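Local coordinates for RV1873 (Mycobacterium tuberculosis, PDB 2JEK), which is of unknown function but belongs to the DUF1810 family and folds into a largely helical, right-handed superhelix, at residues F8-K11 / R12-Y15. Residues are numbered along the deposited sequence; the frame is centred on the assembly and turned at random.
Sequences FDLK and RFVY
Arg-12 folds back along the turn that leads into helix 11-17 and grips the carbonyl of Asp-9 twice. Its backbone N donates to Asp-9 O at 3.1 Å, while NH1 reaches the same Asp-9 O at 2.9 Å from the other face of the carbonyl plane. NH1 sits 70° out of that plane, whereas Asp-9 O lies nearly in the guanidinium plane. Chi1 of 78° sets CG between N and C of its own backbone, and the straight run from CG to NE then carries the guanidinium back toward Phe-8, whose O lies 2.9 Å from NH1. The other guanidinium nitrogens are taken up by the rest of the fold: NE donates to Arg-56 O, at the end of helix 52-56; NH2 donates to Gly-58 O and forms a salt bridge with Glu-64. Arg-12 thus joins the start of helix 11-17, the first helix of this right-handed superhelix, to helix 62-70. Asp-9 OD1 forms a long salt bridge with Lys-11 NZ at 3.6 Å. Backbone bonds begin the helix: Leu-10 O takes Phe-13 N at 2.9 Å, with a weak bond from Val-14 N, and Lys-11 O takes Tyr-15 N. Asp-6 receives the N-H groups of Leu-10 and Lys-11 at this N-terminal end. Phe-13 packs against the guanidinium with its ring tilted, CE2 standing 3.3 Å above the guanidinium plane, over its centre. Leu-10 CD2 makes an apolar contact with Phe-13 CD2 at 4.3 Å. On the exposed side, Lys-11 CD rests 3.5 Å from Tyr-15 CE2, the aliphatic chain crossing the ring obliquely.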
ATOM      1  N   PHE A   8     -16.157   7.914   0.734  1.00 14.29           N
ATOM      2  CA  PHE A   8     -15.415   6.797   0.137  1.00 13.04           C
ATOM      3  C   PHE A   8     -15.448   5.511   0.970  1.00 12.04           C
ATOM      4  O   PHE A   8     -14.803   4.530   0.604  1.00 11.97           O
ATOM      5  CB  PHE A   8     -13.962   7.193  -0.121  1.00 12.95           C
ATOM      6  CG  PHE A   8     -13.797   8.264  -1.164  1.00 11.93           C
ATOM      7  CD1 PHE A   8     -13.968   7.978  -2.513  1.00 13.31           C
ATOM      8  CD2 PHE A   8     -13.460   9.558  -0.788  1.00 14.96           C
ATOM      9  CE1 PHE A   8     -13.791   8.968  -3.475  1.00 14.80           C
ATOM     10  CE2 PHE A   8     -13.296  10.563  -1.745  1.00 15.72           C
ATOM     11  CZ  PHE A   8     -13.461  10.262  -3.088  1.00 14.20           C
ATOM     12  N   ASP A   9     -16.191   5.506   2.074  1.00 12.04           N
ATOM     13  CA  ASP A   9     -16.239   4.330   2.956  1.00 12.06           C
ATOM     14  C   ASP A   9     -14.824   3.927   3.421  1.00 11.07           C
ATOM     15  O   ASP A   9     -14.455   2.740   3.435  1.00 10.52           O
ATOM     16  CB  ASP A   9     -16.976   3.166   2.269  1.00 12.69           C
ATOM     17  CG  ASP A   9     -17.244   1.992   3.203  1.00 14.16           C
ATOM     18  OD1 ASP A   9     -17.333   2.208   4.429  1.00 16.82           O
ATOM     19  OD2 ASP A   9     -17.359   0.858   2.697  1.00 16.94           O
ATOM     20  N   LEU A  10     -14.035   4.923   3.805  1.00 11.20           N
ATOM     21  CA  LEU A  10     -12.685   4.672   4.320  1.00 10.86           C
ATOM     22  C   LEU A  10     -12.750   3.909   5.630  1.00 11.39           C
ATOM     23  O   LEU A  10     -11.785   3.248   6.022  1.00 11.68           O
ATOM     24  CB  LEU A  10     -11.887   5.966   4.503  1.00 10.84           C
ATOM     25  CG  LEU A  10     -11.606   6.737   3.209  1.00 12.74           C
ATOM     26  CD1 LEU A  10     -10.902   8.042   3.555  1.00 11.81           C
ATOM     27  CD2 LEU A  10     -10.790   5.919   2.198  1.00 14.11           C
ATOM     28  N   LYS A  11     -13.891   3.983   6.314  1.00 11.58           N
ATOM     29  CA  LYS A  11     -14.040   3.221   7.544  1.00 13.05           C
ATOM     30  C   LYS A  11     -13.781   1.720   7.338  1.00 11.14           C
ATOM     31  O   LYS A  11     -13.334   1.043   8.266  1.00 11.03           O
ATOM     32  CB  LYS A  11     -15.387   3.497   8.221  1.00 13.78           C
ATOM     33  CG  LYS A  11     -16.600   2.883   7.542  1.00 16.51           C
ATOM     34  CD  LYS A  11     -17.866   3.102   8.362  1.00 18.35           C
ATOM     35  CE  LYS A  11     -19.107   2.668   7.606  1.00 23.50           C
ATOM     36  NZ  LYS A  11     -19.197   1.203   7.388  1.00 32.92           N
ATOM     37  N   ARG A  12     -14.028   1.203   6.129  1.00  9.50           N
ATOM     38  CA  ARG A  12     -13.775  -0.206   5.861  1.00  9.01           C
ATOM     39  C   ARG A  12     -12.311  -0.561   6.149  1.00  8.99           C
ATOM     40  O   ARG A  12     -12.020  -1.645   6.659  1.00  9.36           O
ATOM     41  CB  ARG A  12     -14.192  -0.596   4.432  1.00  9.35           C
ATOM     42  CG  ARG A  12     -13.249  -0.215   3.276  1.00  8.44           C
ATOM     43  CD  ARG A  12     -13.972  -0.495   1.962  1.00 10.15           C
ATOM     44  NE  ARG A  12     -13.172  -0.275   0.754  1.00  9.26           N
ATOM     45  CZ  ARG A  12     -12.911   0.924   0.228  1.00  9.80           C
ATOM     46  NH1 ARG A  12     -13.330   2.025   0.828  1.00  9.12           N
ATOM     47  NH2 ARG A  12     -12.192   1.031  -0.888  1.00  9.71           N
ATOM     48  N   PHE A  13     -11.402   0.370   5.860  1.00  9.16           N
ATOM     49  CA  PHE A  13      -9.987   0.122   6.121  1.00  8.36           C
ATOM     50  C   PHE A  13      -9.684   0.213   7.613  1.00  7.92           C
ATOM     51  O   PHE A  13      -8.939  -0.603   8.148  1.00  8.15           O
ATOM     52  CB  PHE A  13      -9.096   1.088   5.344  1.00  7.34           C
ATOM     53  CG  PHE A  13      -9.172   0.931   3.849  1.00  6.50           C
ATOM     54  CD1 PHE A  13      -8.512  -0.115   3.212  1.00  6.01           C
ATOM     55  CD2 PHE A  13      -9.865   1.859   3.082  1.00  7.91           C
ATOM     56  CE1 PHE A  13      -8.580  -0.245   1.835  1.00  5.95           C
ATOM     57  CE2 PHE A  13      -9.939   1.748   1.701  1.00  7.75           C
ATOM     58  CZ  PHE A  13      -9.276   0.697   1.079  1.00  6.16           C
ATOM     59  N   VAL A  14     -10.281   1.194   8.287  1.00  7.93           N
ATOM     60  CA  VAL A  14     -10.055   1.350   9.719  1.00  8.15           C
ATOM     61  C   VAL A  14     -10.466   0.078  10.465  1.00  7.97           C
ATOM     62  O   VAL A  14      -9.721  -0.409  11.299  1.00  8.73           O
ATOM     63  CB  VAL A  14     -10.814   2.578  10.294  1.00  9.16           C
ATOM     64  CG1 VAL A  14     -10.698   2.634  11.818  1.00 10.11           C
ATOM     65  CG2 VAL A  14     -10.303   3.876   9.665  1.00  9.15           C
ATOM     66  N   TYR A  15     -11.637  -0.461  10.139  1.00  8.12           N
ATOM     67  CA  TYR A  15     -12.141  -1.623  10.848  1.00  8.60           C
ATOM     68  C   TYR A  15     -11.422  -2.915  10.478  1.00  8.01           C
ATOM     69  O   TYR A  15     -11.294  -3.796  11.314  1.00  8.80           O
ATOM     70  CB  TYR A  15     -13.661  -1.773  10.657  1.00  9.73           C
ATOM     71  CG  TYR A  15     -14.480  -0.553  11.049  1.00 12.14           C
ATOM     72  CD1 TYR A  15     -14.162   0.190  12.173  1.00 13.91           C
ATOM     73  CD2 TYR A  15     -15.578  -0.170  10.294  1.00 14.99           C
ATOM     74  CE1 TYR A  15     -14.912   1.312  12.533  1.00 14.80           C
ATOM     75  CE2 TYR A  15     -16.349   0.933  10.651  1.00 15.28           C
ATOM     76  CZ  TYR A  15     -16.008   1.660  11.770  1.00 13.69           C
ATOM     77  OH  TYR A  15     -16.745   2.758  12.135  1.00 17.73           O
TER